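Periplasmic solute binding protein (Candidatus liberibacter, PDB 5AFS) probably captures zinc or manganese ions in the periplasm as the ZnuA-like substrate-binding component of a metal-uptake ABC transporter. Local coordinates at residues E102-A107 / C174-A179; T170-L175 / Y188-N193; F219-N224 / L244-L249; N36-Y41 / E66-Y71. One frame throughout, in Å; residues are numbered along the deposited sequence.

Contact 1 (E102-A107 / C174-A179); sequences EPNPHA and CLVYLA. With ZN (zinc ion), chain G.
The metal site of this cluster 9 type solute-binding protein takes one of its histidines from the loop 102-107, where His-106 packs on Cys-174 just ahead of helix 176-182. His-106 NE2 binds the zinc ion at 2.1 Å; His-39, Glu-172 and Asp-247 complete the site. The imidazole lies between CG of Pro-105 on one face and CA of Cys-174 on the other, the latter a CH-pi contact 4.0 Å from the ring centroid. Its rotation is fixed by Asn-104, whose OD1 takes hydrogen bonds from His-106 ND1 (2.7 Å) and from His-106 N, the second closing an Asx turn. This second-shell amide holds the ring with NE2 turned to the metal, consistent with an imidazole protonated at ND1. With CG of Asn-104 anti to the backbone N (chi1 -172°), the amide reaches Val-176, ND2 lying 3.5 Å from the CG2 methyl, while ND2 also bonds to Gly-173 O. Ala-107 CA packs over one face of the Tyr-177 ring, 3.7 Å from its centroid, a second CH-pi contact. One water joins the backbones, donating to His-106 O and Cys-174 O and accepting from Tyr-177 N. Farther along the ring, Tyr-177 OH donates to Asn-104 O at 2.7 Å, in the carbonyl plane, and also bonds to Ile-91 N.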
# COMPACT_ATOMS: atom_id res chain seq x y z
N GLU A 102 -7.89 3.90 15.33
CA GLU A 102 -6.85 4.45 14.48
C GLU A 102 -7.01 3.93 13.04
O GLU A 102 -7.55 2.84 12.81
CB GLU A 102 -5.46 4.09 15.02
CG GLU A 102 -5.14 4.64 16.41
CD GLU A 102 -5.27 6.15 16.52
OE1 GLU A 102 -5.21 6.85 15.49
OE2 GLU A 102 -5.43 6.65 17.66
N PRO A 103 -6.58 4.74 12.06
CA PRO A 103 -6.75 4.34 10.66
C PRO A 103 -5.83 3.19 10.25
O PRO A 103 -4.68 3.12 10.68
CB PRO A 103 -6.39 5.62 9.89
CG PRO A 103 -5.47 6.35 10.79
CD PRO A 103 -5.96 6.07 12.18
N ASN A 104 -6.36 2.29 9.43
CA ASN A 104 -5.53 1.33 8.72
C ASN A 104 -4.85 2.10 7.58
O ASN A 104 -5.53 2.79 6.82
CB ASN A 104 -6.40 0.18 8.17
CG ASN A 104 -5.58 -0.94 7.59
OD1 ASN A 104 -4.69 -0.71 6.77
ND2 ASN A 104 -5.85 -2.17 8.03
N PRO A 105 -3.52 2.03 7.49
CA PRO A 105 -2.80 2.86 6.52
C PRO A 105 -2.72 2.36 5.08
O PRO A 105 -2.29 3.11 4.21
CB PRO A 105 -1.39 2.91 7.11
CG PRO A 105 -1.25 1.63 7.85
CD PRO A 105 -2.61 1.32 8.40
N HIS A 106 -3.14 1.12 4.81
CA HIS A 106 -2.82 0.44 3.54
C HIS A 106 -3.74 0.80 2.36
O HIS A 106 -4.17 -0.08 1.60
CB HIS A 106 -2.83 -1.09 3.75
CG HIS A 106 -1.92 -1.57 4.83
ND1 HIS A 106 -2.36 -1.87 6.10
CD2 HIS A 106 -0.59 -1.84 4.82
CE1 HIS A 106 -1.34 -2.29 6.83
NE2 HIS A 106 -0.25 -2.29 6.08
N ALA A 107 -4.02 2.08 2.20
CA ALA A 107 -4.97 2.57 1.20
C ALA A 107 -4.54 2.34 -0.26
O ALA A 107 -5.38 2.32 -1.14
CB ALA A 107 -5.25 4.04 1.44
N CYS A 174 -3.80 -5.99 5.46
CA CYS A 174 -3.28 -5.18 4.36
C CYS A 174 -4.26 -5.00 3.20
O CYS A 174 -3.98 -4.21 2.29
CB CYS A 174 -1.98 -5.82 3.83
SG CYS A 174 -2.15 -7.58 3.43
N LEU A 175 -5.39 -5.71 3.21
CA LEU A 175 -6.30 -5.70 2.06
C LEU A 175 -7.67 -5.09 2.36
O LEU A 175 -8.59 -5.22 1.56
CB LEU A 175 -6.47 -7.11 1.49
CG LEU A 175 -5.21 -7.83 0.97
CD1 LEU A 175 -5.59 -9.16 0.34
CD2 LEU A 175 -4.44 -6.98 -0.02
N VAL A 176 -7.81 -4.41 3.50
CA VAL A 176 -9.11 -3.85 3.85
C VAL A 176 -9.61 -2.82 2.81
O VAL A 176 -10.80 -2.76 2.53
CB VAL A 176 -9.16 -3.27 5.28
CG1 VAL A 176 -8.89 -4.36 6.31
CG2 VAL A 176 -8.21 -2.08 5.46
N TYR A 177 -8.70 -2.04 2.21
CA TYR A 177 -9.12 -1.10 1.17
C TYR A 177 -9.41 -1.80 -0.16
O TYR A 177 -10.30 -1.35 -0.89
CB TYR A 177 -8.11 0.03 0.98
CG TYR A 177 -8.02 0.93 2.19
CD1 TYR A 177 -7.16 0.64 3.24
CD2 TYR A 177 -8.80 2.08 2.28
CE1 TYR A 177 -7.07 1.46 4.35
CE2 TYR A 177 -8.71 2.92 3.38
CZ TYR A 177 -7.86 2.60 4.42
OH TYR A 177 -7.77 3.42 5.52
N LEU A 178 -8.70 -2.89 -0.45
CA LEU A 178 -9.01 -3.69 -1.65
C LEU A 178 -10.41 -4.31 -1.56
O LEU A 178 -11.17 -4.29 -2.53
CB LEU A 178 -7.97 -4.81 -1.86
CG LEU A 178 -8.07 -5.49 -3.23
CD1 LEU A 178 -7.78 -4.50 -4.35
CD2 LEU A 178 -7.11 -6.67 -3.31
N ALA A 179 -10.73 -4.84 -0.38
CA ALA A 179 -12.02 -5.45 -0.09
C ALA A 179 -13.16 -4.46 -0.25
O ALA A 179 -14.20 -4.80 -0.81
CB ALA A 179 -12.01 -6.01 1.33
ZN ZN G . 1.63 -3.02 6.52
O HOH W 1 -5.85 -2.31 1.90

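Contact 2 (T170-L175 / Y188-N193); sequences TSEGCL and YLWPIN. With ZN (zinc ion), chain G.
Ser-171 O gathers two backbone donors, Leu-189 N at 2.9 Å and Trp-190 N at 3.1 Å. One carbonyl thus holds the corner where 188-193 leaves its strand. The same oxygen lies over the centre of the indole of Trp-190, while CA of Glu-172 packs over the face of its five-membered ring. Gly-173 N donates a hydrogen bond to Trp-190 O at 2.8 Å, with a weak second bond to Pro-191 O. Gly-173 CA rests on the face of the Tyr-188 ring, 3.7 Å from its centroid. Thr-170 OG1 donates to Glu-172 O.

Glu-172 is the metal ligand here. Its CG is anti to the backbone N (chi1 -165°) and the chain runs extended, bringing both carboxylate oxygens to the zinc ion: OE2 at 2.0 Å and OE1, longer, at 2.5 Å. OE2 also accepts from Asn-193 N at 2.9 Å on its anti side, 24° out of the carboxylate plane. OE1 accepts a hydrogen bond from a water that in turn accepts from Asn-193 ND2, itself weakly bonded to Asp-247 OD2. The carboxylate and the Asn-193 amide stack almost parallel, their planes 9° apart. Asn-193 OD1 is satisfied by Trp-190 NE1 at 2.9 Å, in the indole plane, and by Asn-224 ND2. Farther back, Ser-171 OG bonds to Phe-219 O, and the Glu-221 carboxylate accepts from the backbone N atoms of Ser-171 and Glu-172. Here loops at the ends of parallel strands 167-170 and 185-188 bring a carboxylate ligand to the metal, consistent with the site of a ZnuA-type binding protein.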
# COMPACT_ATOMS: atom_id res chain seq x y z
N THR A 170 -5.83 -12.69 5.22
CA THR A 170 -4.40 -12.41 5.19
C THR A 170 -3.85 -12.41 6.62
O THR A 170 -4.59 -12.59 7.58
CB THR A 170 -4.13 -11.04 4.53
OG1 THR A 170 -4.80 -10.02 5.28
CG2 THR A 170 -4.64 -11.01 3.10
N SER A 171 -2.55 -12.20 6.75
CA SER A 171 -1.91 -12.14 8.06
C SER A 171 -2.03 -10.71 8.62
O SER A 171 -2.75 -10.49 9.59
CB SER A 171 -0.47 -12.62 7.95
OG SER A 171 -0.44 -13.97 7.50
N GLU A 172 -1.34 -9.75 8.00
CA GLU A 172 -1.59 -8.33 8.29
C GLU A 172 -2.91 -7.94 7.64
O GLU A 172 -3.28 -8.50 6.61
CB GLU A 172 -0.47 -7.45 7.73
CG GLU A 172 -0.44 -6.02 8.29
CD GLU A 172 0.42 -5.08 7.47
OE1 GLU A 172 0.49 -5.24 6.24
OE2 GLU A 172 1.03 -4.16 8.05
N GLY A 173 -3.61 -6.97 8.22
CA GLY A 173 -4.82 -6.41 7.62
C GLY A 173 -4.50 -5.47 6.46
O GLY A 173 -4.91 -4.31 6.45
N CYS A 174 -3.80 -5.99 5.46
CA CYS A 174 -3.28 -5.18 4.36
C CYS A 174 -4.26 -5.00 3.20
O CYS A 174 -3.98 -4.21 2.29
CB CYS A 174 -1.98 -5.82 3.83
SG CYS A 174 -2.15 -7.58 3.43
N LEU A 175 -5.39 -5.71 3.21
CA LEU A 175 -6.30 -5.70 2.06
C LEU A 175 -7.67 -5.09 2.36
O LEU A 175 -8.59 -5.22 1.56
CB LEU A 175 -6.47 -7.11 1.49
CG LEU A 175 -5.21 -7.83 0.97
CD1 LEU A 175 -5.59 -9.16 0.34
CD2 LEU A 175 -4.44 -6.98 -0.02
N TYR A 188 -8.23 -11.00 9.01
CA TYR A 188 -6.78 -10.98 9.22
C TYR A 188 -6.41 -11.25 10.66
O TYR A 188 -7.26 -11.23 11.54
CB TYR A 188 -6.20 -9.63 8.77
CG TYR A 188 -6.97 -8.44 9.27
CD1 TYR A 188 -6.69 -7.88 10.51
CD2 TYR A 188 -7.97 -7.86 8.50
CE1 TYR A 188 -7.39 -6.77 10.96
CE2 TYR A 188 -8.68 -6.76 8.94
CZ TYR A 188 -8.39 -6.22 10.17
OH TYR A 188 -9.09 -5.13 10.62
N LEU A 189 -5.12 -11.46 10.89
CA LEU A 189 -4.60 -11.87 12.19
C LEU A 189 -4.12 -10.69 13.05
O LEU A 189 -4.13 -10.77 14.26
CB LEU A 189 -3.47 -12.88 11.98
CG LEU A 189 -3.80 -14.09 11.10
CD1 LEU A 189 -2.62 -15.04 10.99
CD2 LEU A 189 -5.01 -14.85 11.61
N TRP A 190 -3.69 -9.60 12.41
CA TRP A 190 -3.31 -8.38 13.12
C TRP A 190 -3.38 -7.20 12.14
O TRP A 190 -3.09 -7.37 10.95
CB TRP A 190 -1.91 -8.50 13.75
CG TRP A 190 -0.84 -8.86 12.78
CD1 TRP A 190 -0.16 -8.00 11.96
CD2 TRP A 190 -0.32 -10.16 12.51
NE1 TRP A 190 0.74 -8.68 11.20
CE2 TRP A 190 0.66 -10.01 11.51
CE3 TRP A 190 -0.59 -11.44 13.01
CZ2 TRP A 190 1.38 -11.09 11.00
CZ3 TRP A 190 0.11 -12.51 12.50
CH2 TRP A 190 1.09 -12.34 11.51
N PRO A 191 -3.80 -6.01 12.62
CA PRO A 191 -4.02 -4.88 11.70
C PRO A 191 -2.77 -4.39 10.98
O PRO A 191 -2.82 -4.14 9.78
CB PRO A 191 -4.57 -3.78 12.60
CG PRO A 191 -5.14 -4.47 13.79
CD PRO A 191 -4.38 -5.77 13.96
N ILE A 192 -1.68 -4.24 11.71
CA ILE A 192 -0.46 -3.61 11.21
C ILE A 192 0.74 -4.39 11.69
O ILE A 192 0.79 -4.78 12.85
CB ILE A 192 -0.36 -2.14 11.69
CG1 ILE A 192 -1.63 -1.37 11.33
CG2 ILE A 192 0.83 -1.46 11.03
CD1 ILE A 192 -1.63 0.08 11.76
N ASN A 193 1.71 -4.62 10.80
CA ASN A 193 2.92 -5.38 11.15
C ASN A 193 3.70 -4.71 12.28
O ASN A 193 3.92 -3.49 12.25
CB ASN A 193 3.83 -5.59 9.93
CG ASN A 193 3.26 -6.61 8.95
OD1 ASN A 193 2.66 -7.60 9.36
ND2 ASN A 193 3.43 -6.35 7.66
ZN ZN G . 1.63 -3.02 6.52
O HOH W 2 1.93 -7.46 5.46

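Contact 3 (F219-N224 / L244-L249); sequences FSESTN and LYVDSL. With ZN (zinc ion), chain G; SO4 (sulfate ion), chain C.
The Tyr-245 ring has CB of Ser-222 over one face, 3.8 Å from its centroid, and oxygen O3 of a sulfate ion at its edge, in plane. Tyr-245 OH donates to that oxygen at 2.9 Å; the sulfate probably comes from the crystallisation liquor. The Phe-219 ring meets Leu-244 obliquely, with CD2 of Leu-244 3.8 Å from CD1 of Phe-219. Between these two aromatic groups runs the parallel pairing of strands 217-221 and 239-244: Leu-244 N donates to Ser-220 O at 2.9 Å, and Leu-244 O takes a weak bond from Ser-222 N.

Beyond the strand ends water takes over. Ser-222 OG has one water bridging to Val-246 N and a second to Ser-248 O. The Glu-221 chain bends at chi2 (92°), and its OE1 accepts from Asn-224 ND2 at 2.8 Å, from above the carboxylate plane; Asn-224 OD1 in turn accepts from Glu-221 N. Asp-247 binds the zinc ion through OD1 and OD2, both at 2.0 Å. Glu-221 OE1 lies 6.4 Å from Asp-247 OD2; the zinc ion, with the N-H groups of Ser-171 and Glu-172 at Glu-221, would be expected to offset the two like charges.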
# COMPACT_ATOMS: atom_id res chain seq x y z
N PHE A 219 -3.37 -16.01 3.34
CA PHE A 219 -2.07 -15.58 2.85
C PHE A 219 -1.20 -15.04 3.98
O PHE A 219 -1.72 -14.69 5.04
CB PHE A 219 -2.24 -14.45 1.83
CG PHE A 219 -3.03 -14.84 0.61
CD1 PHE A 219 -2.41 -15.44 -0.47
CD2 PHE A 219 -4.39 -14.59 0.54
CE1 PHE A 219 -3.14 -15.79 -1.60
CE2 PHE A 219 -5.13 -14.93 -0.58
CZ PHE A 219 -4.50 -15.54 -1.66
N SER A 220 0.11 -15.01 3.75
CA SER A 220 1.02 -14.13 4.49
C SER A 220 1.65 -13.17 3.48
O SER A 220 1.30 -13.18 2.30
CB SER A 220 2.07 -14.92 5.27
OG SER A 220 3.01 -15.54 4.41
N GLU A 221 2.57 -12.34 3.95
CA GLU A 221 3.08 -11.25 3.12
C GLU A 221 4.61 -11.14 3.19
O GLU A 221 5.24 -11.78 4.03
CB GLU A 221 2.40 -9.94 3.51
CG GLU A 221 0.87 -9.97 3.35
CD GLU A 221 0.15 -10.38 4.63
OE1 GLU A 221 0.43 -9.77 5.67
OE2 GLU A 221 -0.72 -11.30 4.59
N SER A 222 5.18 -10.33 2.29
CA SER A 222 6.63 -10.38 2.00
C SER A 222 7.54 -9.91 3.14
O SER A 222 8.73 -10.21 3.12
CB SER A 222 6.95 -9.58 0.73
OG SER A 222 6.72 -8.19 0.90
N THR A 223 7.00 -9.19 4.12
CA THR A 223 7.80 -8.70 5.24
C THR A 223 7.41 -9.31 6.59
O THR A 223 7.91 -8.86 7.61
CB THR A 223 7.71 -7.17 5.37
OG1 THR A 223 6.39 -6.80 5.80
CG2 THR A 223 8.05 -6.47 4.05
N ASN A 224 6.53 -10.30 6.62
CA ASN A 224 6.19 -10.95 7.90
C ASN A 224 6.34 -12.46 7.83
O ASN A 224 6.60 -13.02 6.76
CB ASN A 224 4.80 -10.53 8.40
CG ASN A 224 3.68 -10.86 7.42
OD1 ASN A 224 3.76 -11.81 6.64
ND2 ASN A 224 2.61 -10.09 7.47
N LEU A 244 2.00 -12.58 -0.45
CA LEU A 244 1.64 -11.34 -1.16
C LEU A 244 2.64 -10.21 -0.88
O LEU A 244 3.31 -10.20 0.16
CB LEU A 244 0.25 -10.87 -0.73
CG LEU A 244 -0.90 -11.88 -0.81
CD1 LEU A 244 -2.17 -11.26 -0.26
CD2 LEU A 244 -1.10 -12.37 -2.22
N TYR A 245 2.71 -9.26 -1.82
CA TYR A 245 3.52 -8.06 -1.67
C TYR A 245 2.61 -6.87 -1.43
O TYR A 245 1.76 -6.55 -2.28
CB TYR A 245 4.38 -7.82 -2.92
CG TYR A 245 5.60 -8.70 -2.98
CD1 TYR A 245 5.51 -10.01 -3.44
CD2 TYR A 245 6.83 -8.23 -2.57
CE1 TYR A 245 6.64 -10.82 -3.48
CE2 TYR A 245 7.96 -9.03 -2.61
CZ TYR A 245 7.85 -10.33 -3.07
OH TYR A 245 8.98 -11.12 -3.11
N VAL A 246 2.77 -6.22 -0.28
CA VAL A 246 1.90 -5.10 0.12
C VAL A 246 2.61 -3.91 0.78
O VAL A 246 2.23 -2.76 0.54
CB VAL A 246 0.75 -5.56 1.07
CG1 VAL A 246 -0.14 -6.58 0.39
CG2 VAL A 246 1.30 -6.10 2.39
N ASP A 247 3.61 -4.16 1.62
CA ASP A 247 4.17 -3.09 2.47
C ASP A 247 5.42 -2.44 1.88
O ASP A 247 5.89 -1.42 2.37
CB ASP A 247 4.45 -3.60 3.90
CG ASP A 247 3.26 -3.44 4.86
OD1 ASP A 247 2.27 -2.73 4.60
OD2 ASP A 247 3.31 -4.01 5.96
N SER A 248 5.97 -3.04 0.83
CA SER A 248 7.20 -2.56 0.23
C SER A 248 7.29 -3.11 -1.18
O SER A 248 6.80 -4.20 -1.45
CB SER A 248 8.41 -3.06 1.04
OG SER A 248 9.63 -2.75 0.40
N LEU A 249 7.94 -2.37 -2.06
CA LEU A 249 8.33 -2.92 -3.35
C LEU A 249 9.35 -4.02 -3.09
O LEU A 249 10.06 -3.99 -2.08
CB LEU A 249 8.93 -1.85 -4.25
CG LEU A 249 8.02 -0.68 -4.63
CD1 LEU A 249 8.71 0.25 -5.62
CD2 LEU A 249 6.70 -1.17 -5.20
ZN ZN G . 1.63 -3.02 6.52
S SO4 C . 12.23 -9.46 -2.22
O1 SO4 C . 12.34 -7.99 -2.21
O2 SO4 C . 12.23 -9.97 -3.61
O3 SO4 C . 10.99 -9.86 -1.53
O4 SO4 C . 13.39 -10.03 -1.49
O HOH W 3 4.65 -6.88 1.78
O HOH W 4 8.35 -6.53 -0.27
O HOH W 5 6.20 -4.17 7.54

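Contact 4 (N36-Y41 / E66-Y71); sequences NDSHSY and ETYMKY. With ZN (zinc ion), chain G.
Thr-67 faces the loop 36-41 through a water, its backbone N donating to a molecule that donates in turn to His-39 O, at 3.0 and 3.1 Å respectively. The hydroxyl of Thr-67 stands 3.8 Å from that same carbonyl oxygen, so one exposed residue borders the loop with both its backbone and its side chain.

Tyr-68 follows and carries most of the contact. Its CG lies between the backbone N and the carbonyl carbon (chi1 47°), a setting that sends the ring across to the loop. There Tyr-68 OH donates to Ser-38 O at 2.7 Å, in the carbonyl plane and on a lone pair, while the oxygen itself lies in the plane of the tyrosine ring at its edge. Over one face of the ring comes CB of Tyr-41, 4.2 Å from the centroid, in a CH-pi contact; CB stands 3.9 Å from both CD1 and CE1 of Tyr-68. The Tyr-41 phenol leads off elsewhere and bonds through OH to Asp-47. Farther on, Tyr-71 N donates to Tyr-68 O, and the Tyr-71 hydroxyl bonds to Gln-42.

On the loop, Asp-37 OD1 accepts from His-39 N in an Asx turn that shapes the backbone just ahead of the histidine, and His-39 NE2 reaches the zinc ion at 2.1 Å. Tyr-68 thus bonds to the carbonyl of the residue before a metal ligand. The contact joins the loop between strand 27-30 and helix 45-53 to the one between strands 56-59 and 80-83.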
# COMPACT_ATOMS: atom_id res chain seq x y z
N ASN A 36 13.11 -1.98 3.63
CA ASN A 36 13.01 -1.42 4.97
C ASN A 36 11.54 -1.31 5.41
O ASN A 36 10.61 -1.43 4.60
CB ASN A 36 13.76 -0.08 5.07
CG ASN A 36 15.27 -0.26 5.11
OD1 ASN A 36 15.77 -1.33 5.46
ND2 ASN A 36 16.00 0.78 4.75
N ASP A 37 11.36 -1.10 6.71
CA ASP A 37 10.06 -1.26 7.37
C ASP A 37 9.32 0.06 7.42
O ASP A 37 9.71 0.96 8.16
CB ASP A 37 10.29 -1.78 8.80
CG ASP A 37 9.00 -2.10 9.55
OD1 ASP A 37 7.86 -1.88 9.04
OD2 ASP A 37 9.14 -2.59 10.69
N SER A 38 8.24 0.17 6.65
CA SER A 38 7.47 1.42 6.61
C SER A 38 6.71 1.73 7.90
O SER A 38 6.39 2.89 8.17
CB SER A 38 6.48 1.39 5.45
OG SER A 38 5.90 2.66 5.27
N HIS A 39 6.43 0.71 8.70
CA HIS A 39 5.67 0.89 9.94
C HIS A 39 6.56 1.24 11.14
O HIS A 39 6.06 1.75 12.13
CB HIS A 39 4.86 -0.37 10.24
CG HIS A 39 3.85 -0.69 9.19
ND1 HIS A 39 2.74 0.09 8.97
CD2 HIS A 39 3.78 -1.71 8.30
CE1 HIS A 39 2.03 -0.43 7.98
NE2 HIS A 39 2.64 -1.52 7.56
N SER A 40 7.85 0.96 11.03
CA SER A 40 8.79 1.19 12.13
C SER A 40 10.19 1.48 11.58
O SER A 40 10.98 0.57 11.36
CB SER A 40 8.84 -0.03 13.05
OG SER A 40 9.63 0.24 14.19
N TYR A 41 10.48 2.75 11.36
CA TYR A 41 11.72 3.14 10.71
C TYR A 41 12.54 4.08 11.59
O TYR A 41 12.01 5.02 12.18
CB TYR A 41 11.43 3.82 9.37
CG TYR A 41 12.67 4.10 8.56
CD1 TYR A 41 13.39 3.06 7.99
CD2 TYR A 41 13.12 5.40 8.37
CE1 TYR A 41 14.53 3.31 7.25
CE2 TYR A 41 14.26 5.66 7.62
CZ TYR A 41 14.96 4.61 7.07
OH TYR A 41 16.09 4.82 6.32
N GLU A 66 3.71 7.69 11.52
CA GLU A 66 3.56 8.34 12.83
C GLU A 66 4.81 8.27 13.72
O GLU A 66 5.11 9.23 14.41
CB GLU A 66 2.33 7.82 13.58
CG GLU A 66 2.41 6.37 14.04
CD GLU A 66 1.11 5.88 14.66
OE1 GLU A 66 0.26 6.71 15.07
OE2 GLU A 66 0.94 4.65 14.74
N THR A 67 5.54 7.17 13.69
CA THR A 67 6.72 7.01 14.54
C THR A 67 7.96 7.74 14.02
O THR A 67 8.97 7.78 14.72
CB THR A 67 7.10 5.53 14.74
OG1 THR A 67 7.50 4.97 13.49
CG2 THR A 67 5.95 4.74 15.32
N TYR A 68 7.92 8.29 12.80
CA TYR A 68 9.06 9.06 12.28
C TYR A 68 8.72 10.46 11.73
O TYR A 68 9.59 11.15 11.22
CB TYR A 68 9.90 8.25 11.29
CG TYR A 68 9.15 7.49 10.22
CD1 TYR A 68 8.62 6.23 10.48
CD2 TYR A 68 8.99 8.01 8.94
CE1 TYR A 68 7.94 5.52 9.50
CE2 TYR A 68 8.32 7.31 7.95
CZ TYR A 68 7.79 6.06 8.24
OH TYR A 68 7.13 5.36 7.27
N MET A 69 7.47 10.89 11.90
CA MET A 69 7.06 12.25 11.52
C MET A 69 7.90 13.31 12.24
O MET A 69 8.13 14.39 11.69
CB MET A 69 5.57 12.49 11.82
CG MET A 69 4.59 11.88 10.82
SD MET A 69 4.70 12.48 9.11
CE MET A 69 4.44 14.24 9.34
N LYS A 70 8.34 13.00 13.45
CA LYS A 70 9.15 13.93 14.25
C LYS A 70 10.46 14.33 13.56
O LYS A 70 11.01 15.38 13.86
CB LYS A 70 9.43 13.35 15.64
CG LYS A 70 10.36 12.14 15.64
CD LYS A 70 10.41 11.47 17.00
CE LYS A 70 11.22 10.19 16.94
NZ LYS A 70 11.36 9.53 18.26
N TYR A 71 10.95 13.51 12.63
CA TYR A 71 12.15 13.84 11.87
C TYR A 71 11.89 14.85 10.74
O TYR A 71 12.83 15.42 10.19
CB TYR A 71 12.80 12.57 11.29
CG TYR A 71 13.30 11.63 12.36
CD1 TYR A 71 14.52 11.85 13.00
CD2 TYR A 71 12.56 10.51 12.73
CE1 TYR A 71 14.98 10.99 13.98
CE2 TYR A 71 13.02 9.64 13.71
CZ TYR A 71 14.23 9.89 14.33
OH TYR A 71 14.69 9.03 15.30
ZN ZN G . 1.63 -3.02 6.52
O HOH W 6 5.14 4.69 11.97

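In the fold
All four contacts converge on one zinc ion, each supplying a single ligand residue: His-106 in contact 1, Glu-172 in contact 2, Asp-247 in contact 3 and His-39 in contact 4. Contacts 1, 2 and 3 are buried, whereas contact 4 lies farther from the centre of the chain and is partly open to solvent. Contacts 1 and 2 share Cys-174 and Leu-175 and meet where 170-175 runs into helix 176-182. Contacts 2 and 3 are strand-end pairings with backbone bonds, bridged by Glu-221; contacts 1 and 4 instead use a tyrosine hydroxyl on a loop carbonyl, with a water between the backbones.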